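Local coordinates for uncharacterized protein Atu1872 (Agrobacterium tumefaciens, PDB 2QNT) that is of unknown function but belongs to the glyoxalase/bleomycin resistance protein/dioxygenase family, many of whose members bind small ligands, often with a metal, in a cupped beta sheet, at residues P14-I19 with F48-G53; A83-A88 with I122-S127; A87-I92 with R110-Y115. One frame throughout, in Å; residues are numbered along the deposited sequence. Where two conformers were deposited one is given.

In the fold
The chain holds two beta-alpha-beta-beta-beta modules, each a four-stranded mixed sheet with a helix after its first strand. Interaction 1 lies in the first. It joins the end of strand 7-16 to strand 49-52 and closes a loop through helix 19-29 and two strands. Interactions 2 and 3 follow in the second module, after interaction 1 has closed. Both start from helix 85-92 and share Ala87 and Ala88. Interaction 3 reaches strand 110-115, and its loop lies within that of interaction 2, which reaches strand 121-126. The salt bridge Asp86-Arg110 links the two. Interaction 1 lies about 21 to 23 Å from them, centre to centre. All three touch the second subunit.

Interaction 1. Residues P14-I19 with F48-G53; sequences PFVRDI and FAIHEG
Phe15 and Val16 pair with His51 and Glu52 in the parallel strand pair of the first beta-alpha-beta-beta-beta module of a glyoxalase-like fold. Three backbone bonds join the strands. His51 N gives to Pro14 O at 3.2 Å, Val16 N to His51 O at 2.9 Å, and Gly53 N to Val16 O at 2.8 Å. The last bond carries the pairing to the first turn of helix 53-61.

The tight part is mostly buried. Phe15 CB lies 3.8 Å from Gly53 CA, close packing at a residue with no side chain. The Phe15 ring continues onto Leu56 and Trp61 of helix 53-61. On the other side of the sheet, Ile19 CD1 reaches Ile50 CG1 at 3.7 Å and touches Ile50 CD1 as well. Ile19 CG1 is anti to the backbone N (chi1 -158°), and this turns the methyl end toward the strand. Pro14 CG meets the Phe48 ring obliquely at CE2. Pro14 also pairs in an antiparallel ladder with a strand of the second subunit, so the sheet continues across the dimer.

The contact loosens toward Arg17, an exposed residue. Here Glu52 CG only skirts the oxygens of Val16 and Arg17. The Glu52 chain bends at chi2. Glu52 is the N-cap of helix 53-61: OE2 accepts from Arg54 N, while OE1 is hydrogen-bonded to Ser55 OG. One water bridges the loop at Arg17 and the carboxylate of Glu52. It donates to Arg17 O at 2.7 Å and to Glu52 OE2 at 2.6 Å.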
ATOM      1  N   PRO A  14       1.053   5.241   2.506  1.00  8.57           N
ATOM      2  CA  PRO A  14       2.431   5.483   2.919  1.00  8.51           C
ATOM      3  C   PRO A  14       2.547   6.797   3.661  1.00  8.73           C
ATOM      4  O   PRO A  14       1.904   7.797   3.296  1.00  8.81           O
ATOM      5  CB  PRO A  14       3.215   5.508   1.611  1.00  8.85           C
ATOM      6  CG  PRO A  14       2.284   4.987   0.581  1.00 12.27           C
ATOM      7  CD  PRO A  14       0.911   5.124   1.043  1.00  8.86           C
ATOM      8  N   PHE A  15       3.409   6.804   4.672  1.00  8.25           N
ATOM      9  CA  PHE A  15       3.686   8.014   5.445  1.00  8.18           C
ATOM     10  C   PHE A  15       4.766   8.820   4.748  1.00  8.30           C
ATOM     11  O   PHE A  15       5.718   8.280   4.202  1.00  8.57           O
ATOM     12  CB  PHE A  15       4.210   7.666   6.816  1.00  8.14           C
ATOM     13  CG  PHE A  15       3.228   6.949   7.738  1.00  8.70           C
ATOM     14  CD1 PHE A  15       1.955   6.573   7.327  1.00  8.95           C
ATOM     15  CD2 PHE A  15       3.643   6.567   8.997  1.00  9.37           C
ATOM     16  CE1 PHE A  15       1.094   5.869   8.191  1.00  9.90           C
ATOM     17  CE2 PHE A  15       2.766   5.855   9.851  1.00  9.11           C
ATOM     18  CZ  PHE A  15       1.523   5.519   9.429  1.00  9.89           C
ATOM     19  N   VAL A  16       4.592  10.133   4.738  1.00  8.37           N
ATOM     20  CA  VAL A  16       5.539  11.049   4.078  1.00  8.96           C
ATOM     21  C   VAL A  16       5.923  12.185   5.004  1.00  9.27           C
ATOM     22  O   VAL A  16       5.142  12.601   5.856  1.00  9.49           O
ATOM     23  CB  VAL A  16       4.989  11.575   2.715  1.00  8.54           C
ATOM     24  CG1 VAL A  16       4.618  10.386   1.816  1.00  9.45           C
ATOM     25  CG2 VAL A  16       3.791  12.521   2.895  1.00  9.75           C
ATOM     26  N   ARG A  17       7.144  12.691   4.853  1.00  9.51           N
ATOM     27  CA  ARG A  17       7.634  13.777   5.714  1.00 11.12           C
ATOM     28  C   ARG A  17       7.047  15.136   5.328  1.00 11.06           C
ATOM     29  O   ARG A  17       6.800  15.979   6.202  1.00 11.81           O
ATOM     30  CB  ARG A  17       9.164  13.827   5.680  1.00 12.50           C
ATOM     31  CG  ARG A  17       9.836  14.640   6.730  1.00 14.76           C
ATOM     32  CD  ARG A  17      11.365  14.554   6.577  0.30 13.88           C
ATOM     33  NE  ARG A  17      11.922  13.383   7.266  0.30 16.03           N
ATOM     34  CZ  ARG A  17      13.151  12.897   7.071  0.30 16.29           C
ATOM     35  NH1 ARG A  17      13.975  13.459   6.195  0.30 16.47           N
ATOM     36  NH2 ARG A  17      13.558  11.830   7.752  0.30 16.01           N
ATOM     37  N   ASP A  18       6.782  15.331   4.044  1.00 13.56           N
ATOM     38  CA  ASP A  18       6.383  16.641   3.514  1.00 13.62           C
ATOM     39  C   ASP A  18       5.317  16.366   2.465  1.00 14.53           C
ATOM     40  O   ASP A  18       5.612  15.835   1.402  1.00 15.05           O
ATOM     41  CB  ASP A  18       7.621  17.345   2.925  1.00 14.59           C
ATOM     42  CG  ASP A  18       7.344  18.736   2.427  1.00 15.40           C
ATOM     43  OD1 ASP A  18       6.370  18.985   1.711  1.00 18.05           O
ATOM     44  OD2 ASP A  18       8.142  19.622   2.765  1.00 22.15           O
ATOM     45  N   ILE A  19       4.069  16.684   2.779  1.00 15.02           N
ATOM     46  CA  ILE A  19       2.962  16.393   1.872  1.00 14.88           C
ATOM     47  C   ILE A  19       3.065  17.163   0.544  1.00 15.54           C
ATOM     48  O   ILE A  19       2.763  16.632  -0.515  1.00 15.95           O
ATOM     49  CB  ILE A  19       1.590  16.631   2.574  1.00 14.89           C
ATOM     50  CG1 ILE A  19       0.464  15.853   1.886  1.00 16.52           C
ATOM     51  CG2 ILE A  19       1.263  18.129   2.728  1.00 14.51           C
ATOM     52  CD1 ILE A  19       0.542  14.331   2.029  1.00 13.17           C
ATOM     53  N   PHE A  48      -4.543   5.256  -4.866  1.00 13.30           N
ATOM     54  CA  PHE A  48      -3.330   5.539  -4.132  1.00 11.58           C
ATOM     55  C   PHE A  48      -3.593   6.744  -3.223  1.00 11.64           C
ATOM     56  O   PHE A  48      -4.441   7.582  -3.507  1.00 11.08           O
ATOM     57  CB  PHE A  48      -2.211   5.865  -5.125  1.00 12.53           C
ATOM     58  CG  PHE A  48      -0.855   6.008  -4.506  1.00 11.82           C
ATOM     59  CD1 PHE A  48      -0.189   7.238  -4.516  1.00 11.73           C
ATOM     60  CD2 PHE A  48      -0.262   4.956  -3.832  1.00 12.51           C
ATOM     61  CE1 PHE A  48       1.037   7.395  -3.936  1.00 12.58           C
ATOM     62  CE2 PHE A  48       0.967   5.112  -3.234  1.00 13.17           C
ATOM     63  CZ  PHE A  48       1.619   6.347  -3.276  1.00 12.62           C
ATOM     64  N   ALA A  49      -2.875   6.789  -2.107  1.00 11.42           N
ATOM     65  CA  ALA A  49      -3.005   7.887  -1.157  1.00 10.85           C
ATOM     66  C   ALA A  49      -1.712   8.080  -0.401  1.00 11.07           C
ATOM     67  O   ALA A  49      -0.894   7.187  -0.386  1.00 12.61           O
ATOM     68  CB  ALA A  49      -4.130   7.626  -0.177  1.00 12.08           C
ATOM     69  N   ILE A  50      -1.520   9.281   0.156  1.00 10.68           N
ATOM     70  CA  ILE A  50      -0.337   9.597   0.972  1.00 10.96           C
ATOM     71  C   ILE A  50      -0.801  10.420   2.160  1.00 10.39           C
ATOM     72  O   ILE A  50      -1.789  11.152   2.067  1.00 11.46           O
ATOM     73  CB  ILE A  50       0.729  10.395   0.169  1.00 11.24           C
ATOM     74  CG1 ILE A  50       0.108  11.632  -0.495  1.00 11.14           C
ATOM     75  CG2 ILE A  50       1.421   9.527  -0.875  1.00 12.84           C
ATOM     76  CD1 ILE A  50       1.090  12.571  -1.273  1.00 12.94           C
ATOM     77  N   HIS A  51      -0.069  10.337   3.272  1.00 10.84           N
ATOM     78  CA  HIS A  51      -0.416  11.121   4.454  1.00 10.43           C
ATOM     79  C   HIS A  51       0.839  11.607   5.141  1.00  9.83           C
ATOM     80  O   HIS A  51       1.802  10.855   5.268  1.00 10.34           O
ATOM     81  CB  HIS A  51      -1.211  10.267   5.464  1.00 11.06           C
ATOM     82  CG  HIS A  51      -2.086  11.013   6.445  1.00 10.95           C
ATOM     83  ND1 HIS A  51      -1.623  11.926   7.380  1.00 10.39           N
ATOM     84  CD2 HIS A  51      -3.424  10.924   6.650  1.00 10.14           C
ATOM     85  CE1 HIS A  51      -2.647  12.352   8.119  1.00 10.40           C
ATOM     86  NE2 HIS A  51      -3.755  11.779   7.677  1.00 10.45           N
ATOM     87  N   GLU A  52       0.860  12.864   5.567  1.00 10.24           N
ATOM     88  CA  GLU A  52       1.952  13.349   6.400  1.00 10.43           C
ATOM     89  C   GLU A  52       2.067  12.417   7.596  1.00 10.95           C
ATOM     90  O   GLU A  52       1.070  12.101   8.243  1.00 10.42           O
ATOM     91  CB  GLU A  52       1.728  14.798   6.784  1.00 11.18           C
ATOM     92  CG  GLU A  52       2.938  15.424   7.481  1.00 12.06           C
ATOM     93  CD  GLU A  52       3.001  15.104   8.963  1.00 14.59           C
ATOM     94  OE1 GLU A  52       1.941  15.033   9.597  1.00 13.51           O
ATOM     95  OE2 GLU A  52       4.114  14.925   9.515  1.00 15.26           O
ATOM     96  N   GLY A  53       3.281  11.981   7.891  1.00 10.32           N
ATOM     97  CA  GLY A  53       3.463  10.830   8.766  1.00 10.97           C
ATOM     98  C   GLY A  53       3.215  11.110  10.234  1.00 11.50           C
ATOM     99  O   GLY A  53       2.610  10.298  10.919  1.00 11.49           O
TER
HETATM  100  O   HOH W   1       6.589  15.347   8.807  1.00 26.12           O

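Interaction 2. Residues A83-A88 with I122-S127; sequences ADVDAA and IEVGES
Val85 has the largest buried surface in this contact. It sits in the first turn of helix 85-92 and points at the end of strand 122-126. Both of its methyls are used. CG2 lies over the strand backbone, 3.8 Å from Glu126 N and 3.9 Å from Val124 O. CG1 meets Glu126 CB at 3.9 Å. CG2 is anti to the backbone N while CG1 sits between N and the carbonyl carbon (chi1 77°), which spreads the two methyls along the strand.

Val124 is the second main residue. Its CG1 approaches Val85 CG2 at 4.3 Å and Ala88 CB at 4.4 Å, one helical turn further on. These are loose apolar contacts. Val124 also touches Phe112 and Phe114 of the neighbouring strand, and Met7 of the second subunit.

Glu126 offers only the base of its side chain to the helix. Beyond CG the chain runs straight on to Arg110, whose N gives to OE2. Arg110 also forms a salt bridge with Asp86, so it ties strand 110-115 to the helix start.

The helix start has its own cap. Asp84 OD1 accepts from Ala87 N at 3.1 Å, with the donor well above the carboxylate plane. Asp84 O takes the bond from Ala88 N. The contact itself is van der Waals packing, much of it methyl against strand backbone. The helix follows strand 76-82, an outermost strand within this chain, and packs on 121-126, the strand that runs parallel to 76-82. This is the second beta-alpha-beta-beta-beta module of the glyoxalase/bleomycin resistance fold.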
ATOM      1  N   ALA A  83       0.556   2.692 -19.614  1.00 13.95           N
ATOM      2  CA  ALA A  83       0.286   2.297 -20.981  1.00 14.20           C
ATOM      3  C   ALA A  83       1.485   2.332 -21.925  1.00 13.93           C
ATOM      4  O   ALA A  83       1.528   1.598 -22.927  1.00 16.20           O
ATOM      5  CB  ALA A  83      -0.842   3.183 -21.552  1.00 14.93           C
ATOM      6  N   ASP A  84       2.402   3.257 -21.668  1.00 12.63           N
ATOM      7  CA  ASP A  84       3.595   3.446 -22.459  1.00 12.55           C
ATOM      8  C   ASP A  84       4.796   3.572 -21.516  1.00 11.69           C
ATOM      9  O   ASP A  84       5.234   4.674 -21.162  1.00 12.61           O
ATOM     10  CB  ASP A  84       3.469   4.695 -23.332  1.00 12.35           C
ATOM     11  CG  ASP A  84       4.635   4.855 -24.296  1.00 13.15           C
ATOM     12  OD1 ASP A  84       5.654   4.148 -24.162  1.00 14.60           O
ATOM     13  OD2 ASP A  84       4.516   5.702 -25.217  1.00 16.18           O
ATOM     14  N   VAL A  85       5.308   2.420 -21.104  1.00 12.26           N
ATOM     15  CA  VAL A  85       6.359   2.376 -20.114  1.00 11.47           C
ATOM     16  C   VAL A  85       7.629   3.060 -20.617  1.00 11.05           C
ATOM     17  O   VAL A  85       8.363   3.626 -19.827  1.00 11.08           O
ATOM     18  CB  VAL A  85       6.643   0.934 -19.618  1.00 11.73           C
ATOM     19  CG1 VAL A  85       7.447   0.128 -20.617  1.00 12.79           C
ATOM     20  CG2 VAL A  85       7.337   0.977 -18.240  1.00 12.49           C
ATOM     21  N   ASP A  86       7.872   3.042 -21.920  1.00 11.00           N
ATOM     22  CA  ASP A  86       9.032   3.753 -22.464  1.00 11.03           C
ATOM     23  C   ASP A  86       8.931   5.264 -22.286  1.00 12.15           C
ATOM     24  O   ASP A  86       9.909   5.900 -21.919  1.00 12.49           O
ATOM     25  CB  ASP A  86       9.217   3.418 -23.935  1.00 11.56           C
ATOM     26  CG  ASP A  86       9.503   1.955 -24.137  1.00 13.14           C
ATOM     27  OD1 ASP A  86      10.583   1.518 -23.738  1.00 12.29           O
ATOM     28  OD2 ASP A  86       8.638   1.238 -24.684  1.00 19.29           O
ATOM     29  N   ALA A  87       7.760   5.819 -22.572  1.00 12.11           N
ATOM     30  CA  ALA A  87       7.521   7.251 -22.374  1.00 12.56           C
ATOM     31  C   ALA A  87       7.601   7.581 -20.892  1.00 13.30           C
ATOM     32  O   ALA A  87       8.193   8.600 -20.525  1.00 14.66           O
ATOM     33  CB  ALA A  87       6.165   7.686 -22.952  1.00 13.60           C
ATOM     34  N   ALA A  88       7.004   6.746 -20.035  1.00 12.78           N
ATOM     35  CA  ALA A  88       7.053   6.975 -18.597  1.00 12.39           C
ATOM     36  C   ALA A  88       8.497   7.017 -18.125  1.00 12.38           C
ATOM     37  O   ALA A  88       8.857   7.851 -17.291  1.00 13.82           O
ATOM     38  CB  ALA A  88       6.271   5.879 -17.801  1.00 12.68           C
ATOM     39  N   ILE A 122       9.067   2.097  -5.435  0.50  8.89           N
ATOM     40  CA  ILE A 122       8.051   2.132  -6.484  0.50  9.10           C
ATOM     41  C   ILE A 122       8.477   1.361  -7.718  0.50  9.24           C
ATOM     42  O   ILE A 122       9.622   1.456  -8.166  0.50  8.82           O
ATOM     43  CB  ILE A 122       7.774   3.571  -6.963  0.50  8.86           C
ATOM     44  CG1 ILE A 122       7.087   4.382  -5.869  0.50  9.87           C
ATOM     45  CG2 ILE A 122       6.899   3.562  -8.219  0.50  9.28           C
ATOM     46  CD1 ILE A 122       7.088   5.859  -6.142  0.50  9.89           C
ATOM     47  N   GLU A 123       7.523   0.640  -8.287  1.00  8.85           N
ATOM     48  CA  GLU A 123       7.706  -0.013  -9.585  1.00  8.76           C
ATOM     49  C   GLU A 123       6.694   0.544 -10.541  1.00  8.58           C
ATOM     50  O   GLU A 123       5.528   0.685 -10.191  1.00  9.30           O
ATOM     51  CB  GLU A 123       7.503  -1.526  -9.431  1.00  8.61           C
ATOM     52  CG  GLU A 123       7.563  -2.268 -10.764  1.00  8.58           C
ATOM     53  CD  GLU A 123       7.459  -3.748 -10.641  1.00  9.25           C
ATOM     54  OE1 GLU A 123       7.804  -4.295  -9.577  1.00  9.42           O
ATOM     55  OE2 GLU A 123       6.988  -4.334 -11.641  1.00 10.69           O
ATOM     56  N   VAL A 124       7.169   0.841 -11.761  1.00  8.98           N
ATOM     57  CA  VAL A 124       6.306   1.167 -12.886  1.00  8.41           C
ATOM     58  C   VAL A 124       6.564   0.126 -13.948  1.00  9.21           C
ATOM     59  O   VAL A 124       7.663   0.039 -14.486  1.00  9.50           O
ATOM     60  CB  VAL A 124       6.531   2.591 -13.402  1.00  8.19           C
ATOM     61  CG1 VAL A 124       5.735   2.846 -14.684  1.00  9.31           C
ATOM     62  CG2 VAL A 124       6.217   3.633 -12.338  1.00  9.28           C
ATOM     63  N   GLY A 125       5.528  -0.618 -14.290  1.00  8.87           N
ATOM     64  CA  GLY A 125       5.603  -1.650 -15.307  1.00  9.41           C
ATOM     65  C   GLY A 125       4.703  -1.383 -16.470  1.00  9.65           C
ATOM     66  O   GLY A 125       3.690  -0.659 -16.366  1.00 10.26           O
ATOM     67  N   GLU A 126       5.040  -2.015 -17.591  1.00 10.82           N
ATOM     68  CA  GLU A 126       4.119  -1.974 -18.715  1.00 11.50           C
ATOM     69  C   GLU A 126       2.829  -2.662 -18.330  1.00 12.60           C
ATOM     70  O   GLU A 126       2.807  -3.563 -17.495  1.00 11.64           O
ATOM     71  CB  GLU A 126       4.709  -2.605 -19.967  1.00 13.06           C
ATOM     72  CG  GLU A 126       5.015  -4.073 -19.846  1.00 13.97           C
ATOM     73  CD  GLU A 126       5.630  -4.606 -21.112  1.00 13.00           C
ATOM     74  OE1 GLU A 126       5.169  -4.214 -22.214  1.00 18.39           O
ATOM     75  OE2 GLU A 126       6.578  -5.390 -21.015  1.00 14.07           O
ATOM     76  N   SER A 127       1.750  -2.252 -18.979  1.00 14.25           N
ATOM     77  CA  SER A 127       0.427  -2.724 -18.642  1.00 16.70           C
ATOM     78  C   SER A 127       0.344  -4.216 -18.918  1.00 17.40           C
ATOM     79  O   SER A 127       0.912  -4.720 -19.890  1.00 17.64           O
ATOM     80  CB  SER A 127      -0.618  -1.950 -19.476  1.00 17.33           C
ATOM     81  OG  SER A 127      -0.837  -0.680 -18.873  1.00 22.95           O
TER

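Interaction 3. Residues A87-I92 with R110-Y115; sequences AAFQDI and RVFRFY
The Phe112 ring is approached over one face and at its edge. Phe89 CD1 lies over the face, 3.5 Å above the plane and offset toward the rim. The two rings form an edge-to-face pair, with centroids 5.0 Å apart and planes at 75°. Phe89 gives the edge and Phe112 the face. Phe89 CB adds a CH-pi contact, 4.2 Å from the Phe112 centroid. At the edge of the Phe112 ring, near its plane, Ile92 CG2 meets CE1 at 4.0 Å. The same methyl lies over a face of the Phe114 ring, with CZ 4.2 Å away. One methyl thus touches both rings.

Phe112 and Phe114 are alternate residues, so they point from the same side of the strand toward helix 87-92. A chi1 of 64° sets the Phe112 ring against Phe89 and Ile92. Ala88, also buried, adds its CB against Phe112 CE2 at 4.3 Å.

The layer is almost wholly apolar. Leu102 of strand 98-104 touches Phe89. Met7 of the second subunit touches Ile92. The helix and strand axes are 9.9 Å apart at closest and run 23° from parallel. The layer of aromatic and branched side chains between them forms part of the core of the chain's second half. A helix packed in this way on one face of a four-stranded mixed sheet belongs to the repeated unit from which glyoxalase-like folds are built.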
ATOM      1  N   ALA A  87       7.760   5.819 -22.572  1.00 12.11           N
ATOM      2  CA  ALA A  87       7.521   7.251 -22.374  1.00 12.56           C
ATOM      3  C   ALA A  87       7.601   7.581 -20.892  1.00 13.30           C
ATOM      4  O   ALA A  87       8.193   8.600 -20.525  1.00 14.66           O
ATOM      5  CB  ALA A  87       6.165   7.686 -22.952  1.00 13.60           C
ATOM      6  N   ALA A  88       7.004   6.746 -20.035  1.00 12.78           N
ATOM      7  CA  ALA A  88       7.053   6.975 -18.597  1.00 12.39           C
ATOM      8  C   ALA A  88       8.497   7.017 -18.125  1.00 12.38           C
ATOM      9  O   ALA A  88       8.857   7.851 -17.291  1.00 13.82           O
ATOM     10  CB  ALA A  88       6.271   5.879 -17.801  1.00 12.68           C
ATOM     11  N   PHE A  89       9.310   6.066 -18.588  1.00 12.26           N
ATOM     12  CA  PHE A  89      10.704   6.018 -18.156  1.00 11.88           C
ATOM     13  C   PHE A  89      11.457   7.283 -18.585  1.00 12.83           C
ATOM     14  O   PHE A  89      12.207   7.887 -17.797  1.00 11.96           O
ATOM     15  CB  PHE A  89      11.375   4.773 -18.738  1.00 11.77           C
ATOM     16  CG  PHE A  89      12.792   4.596 -18.305  1.00 11.83           C
ATOM     17  CD1 PHE A  89      13.092   4.287 -16.991  1.00 11.78           C
ATOM     18  CD2 PHE A  89      13.825   4.686 -19.209  1.00 14.06           C
ATOM     19  CE1 PHE A  89      14.405   4.137 -16.580  1.00 10.72           C
ATOM     20  CE2 PHE A  89      15.138   4.501 -18.800  1.00 12.86           C
ATOM     21  CZ  PHE A  89      15.423   4.261 -17.485  1.00 11.97           C
ATOM     22  N   GLN A  90      11.229   7.700 -19.833  1.00 12.72           N
ATOM     23  CA  GLN A  90      11.934   8.870 -20.384  1.00 14.75           C
ATOM     24  C   GLN A  90      11.560  10.077 -19.562  1.00 15.54           C
ATOM     25  O   GLN A  90      12.414  10.954 -19.286  1.00 16.88           O
ATOM     26  CB  GLN A  90      11.592   9.076 -21.885  1.00 15.03           C
ATOM     27  CG  GLN A  90      12.115  10.395 -22.528  1.00 16.09           C
ATOM     28  CD  GLN A  90      11.954  10.451 -24.041  0.10 14.79           C
ATOM     29  OE1 GLN A  90      11.897  11.535 -24.627  0.10 14.39           O
ATOM     30  NE2 GLN A  90      11.887   9.291 -24.681  0.10 14.43           N
ATOM     31  N   ASP A  91      10.279  10.122 -19.185  1.00 16.88           N
ATOM     32  CA  ASP A  91       9.784  11.300 -18.500  0.62 17.44           C
ATOM     33  C   ASP A  91      10.154  11.327 -17.003  1.00 17.15           C
ATOM     34  O   ASP A  91      10.442  12.416 -16.501  1.00 19.30           O
ATOM     35  CB  ASP A  91       8.303  11.629 -18.870  0.62 17.75           C
ATOM     36  CG  ASP A  91       7.274  10.999 -17.962  0.62 20.12           C
ATOM     37  OD1 ASP A  91       6.077  10.931 -18.358  0.62 23.59           O
ATOM     38  OD2 ASP A  91       7.632  10.598 -16.859  0.62 23.67           O
ATOM     39  N   ILE A  92      10.243  10.160 -16.342  1.00 16.10           N
ATOM     40  CA  ILE A  92      10.468  10.028 -14.905  1.00 16.04           C
ATOM     41  C   ILE A  92      11.924   9.817 -14.479  1.00 15.19           C
ATOM     42  O   ILE A  92      12.370  10.381 -13.482  1.00 15.88           O
ATOM     43  CB  ILE A  92       9.585   8.863 -14.314  1.00 16.36           C
ATOM     44  CG1 ILE A  92       8.120   9.273 -14.352  1.00 16.04           C
ATOM     45  CG2 ILE A  92       9.983   8.518 -12.869  1.00 17.07           C
ATOM     46  CD1 ILE A  92       7.108   8.166 -14.273  1.00 17.20           C
ATOM     47  N   ARG A 110       8.422  -5.669 -18.895  1.00 12.65           N
ATOM     48  CA  ARG A 110       9.394  -4.596 -18.730  1.00 13.04           C
ATOM     49  C   ARG A 110       8.940  -3.627 -17.643  1.00 12.21           C
ATOM     50  O   ARG A 110       7.823  -3.090 -17.708  1.00 12.66           O
ATOM     51  CB  ARG A 110       9.567  -3.866 -20.048  1.00 13.04           C
ATOM     52  CG  ARG A 110      10.084  -4.771 -21.143  1.00 14.10           C
ATOM     53  CD  ARG A 110      10.021  -4.116 -22.480  1.00 15.20           C
ATOM     54  NE  ARG A 110      10.934  -3.005 -22.569  1.00 18.22           N
ATOM     55  CZ  ARG A 110      10.629  -1.793 -23.016  1.00 18.83           C
ATOM     56  NH1 ARG A 110       9.387  -1.504 -23.438  1.00 18.23           N
ATOM     57  NH2 ARG A 110      11.597  -0.881 -23.058  1.00 19.87           N
ATOM     58  N   VAL A 111       9.805  -3.432 -16.641  1.00  9.22           N
ATOM     59  CA  VAL A 111       9.524  -2.521 -15.545  1.00  9.17           C
ATOM     60  C   VAL A 111      10.747  -1.739 -15.158  1.00  8.81           C
ATOM     61  O   VAL A 111      11.863  -2.156 -15.404  1.00  8.46           O
ATOM     62  CB  VAL A 111       8.975  -3.270 -14.272  1.00  9.23           C
ATOM     63  CG1 VAL A 111       8.002  -4.389 -14.679  1.00 10.00           C
ATOM     64  CG2 VAL A 111      10.075  -3.818 -13.394  1.00  9.54           C
ATOM     65  N   PHE A 112      10.548  -0.601 -14.488  1.00  8.55           N
ATOM     66  CA  PHE A 112      11.637   0.067 -13.788  1.00  8.70           C
ATOM     67  C   PHE A 112      11.225   0.326 -12.360  1.00  8.38           C
ATOM     68  O   PHE A 112      10.049   0.326 -12.037  1.00  9.41           O
ATOM     69  CB  PHE A 112      12.119   1.339 -14.511  1.00  8.49           C
ATOM     70  CG  PHE A 112      11.123   2.471 -14.636  1.00  8.65           C
ATOM     71  CD1 PHE A 112      11.302   3.651 -13.912  1.00 10.33           C
ATOM     72  CD2 PHE A 112      10.111   2.426 -15.562  1.00  9.98           C
ATOM     73  CE1 PHE A 112      10.456   4.738 -14.089  1.00  9.84           C
ATOM     74  CE2 PHE A 112       9.271   3.525 -15.740  1.00 10.14           C
ATOM     75  CZ  PHE A 112       9.448   4.662 -14.987  1.00  9.49           C
ATOM     76  N   ARG A 113      12.211   0.507 -11.484  1.00  8.48           N
ATOM     77  CA  ARG A 113      11.952   0.648 -10.047  1.00  8.66           C
ATOM     78  C   ARG A 113      12.819   1.782  -9.506  1.00  9.27           C
ATOM     79  O   ARG A 113      13.933   2.020  -9.995  1.00  8.61           O
ATOM     80  CB  ARG A 113      12.228  -0.648  -9.316  1.00  9.46           C
ATOM     81  CG  ARG A 113      11.356  -1.808  -9.802  1.00  9.15           C
ATOM     82  CD  ARG A 113      11.461  -3.041  -8.924  1.00  9.60           C
ATOM     83  NE  ARG A 113      10.623  -4.158  -9.386  1.00  8.20           N
ATOM     84  CZ  ARG A 113      11.069  -5.207 -10.067  1.00  8.14           C
ATOM     85  NH1 ARG A 113      12.346  -5.324 -10.434  1.00  8.20           N
ATOM     86  NH2 ARG A 113      10.256  -6.202 -10.397  1.00  9.24           N
ATOM     87  N   PHE A 114      12.293   2.507  -8.521  1.00  9.23           N
ATOM     88  CA  PHE A 114      12.903   3.733  -8.051  1.00  9.35           C
ATOM     89  C   PHE A 114      12.337   4.105  -6.715  1.00  9.42           C
ATOM     90  O   PHE A 114      11.391   3.500  -6.232  1.00  9.99           O
ATOM     91  CB  PHE A 114      12.710   4.868  -9.059  1.00  9.38           C
ATOM     92  CG  PHE A 114      11.280   5.131  -9.429  1.00  9.54           C
ATOM     93  CD1 PHE A 114      10.554   6.128  -8.795  1.00  9.83           C
ATOM     94  CD2 PHE A 114      10.666   4.427 -10.437  1.00 10.08           C
ATOM     95  CE1 PHE A 114       9.253   6.378  -9.136  1.00 10.50           C
ATOM     96  CE2 PHE A 114       9.348   4.690 -10.775  1.00 10.66           C
ATOM     97  CZ  PHE A 114       8.655   5.679 -10.113  1.00 10.88           C
ATOM     98  N   TYR A 115      12.895   5.142  -6.117  1.00  9.60           N
ATOM     99  CA  TYR A 115      12.435   5.627  -4.819  1.00  9.40           C
ATOM    100  C   TYR A 115      11.578   6.870  -4.959  1.00  8.94           C
ATOM    101  O   TYR A 115      11.845   7.720  -5.817  1.00 10.22           O
ATOM    102  CB  TYR A 115      13.620   5.998  -3.936  1.00 10.08           C
ATOM    103  CG  TYR A 115      14.509   4.834  -3.604  1.00  9.79           C
ATOM    104  CD1 TYR A 115      14.080   3.810  -2.774  1.00 10.36           C
ATOM    105  CD2 TYR A 115      15.762   4.722  -4.174  1.00  9.56           C
ATOM    106  CE1 TYR A 115      14.915   2.727  -2.479  1.00 11.05           C
ATOM    107  CE2 TYR A 115      16.584   3.656  -3.903  1.00 11.01           C
ATOM    108  CZ  TYR A 115      16.155   2.657  -3.051  1.00 10.41           C
ATOM    109  OH  TYR A 115      16.978   1.583  -2.775  1.00 11.19           O
TER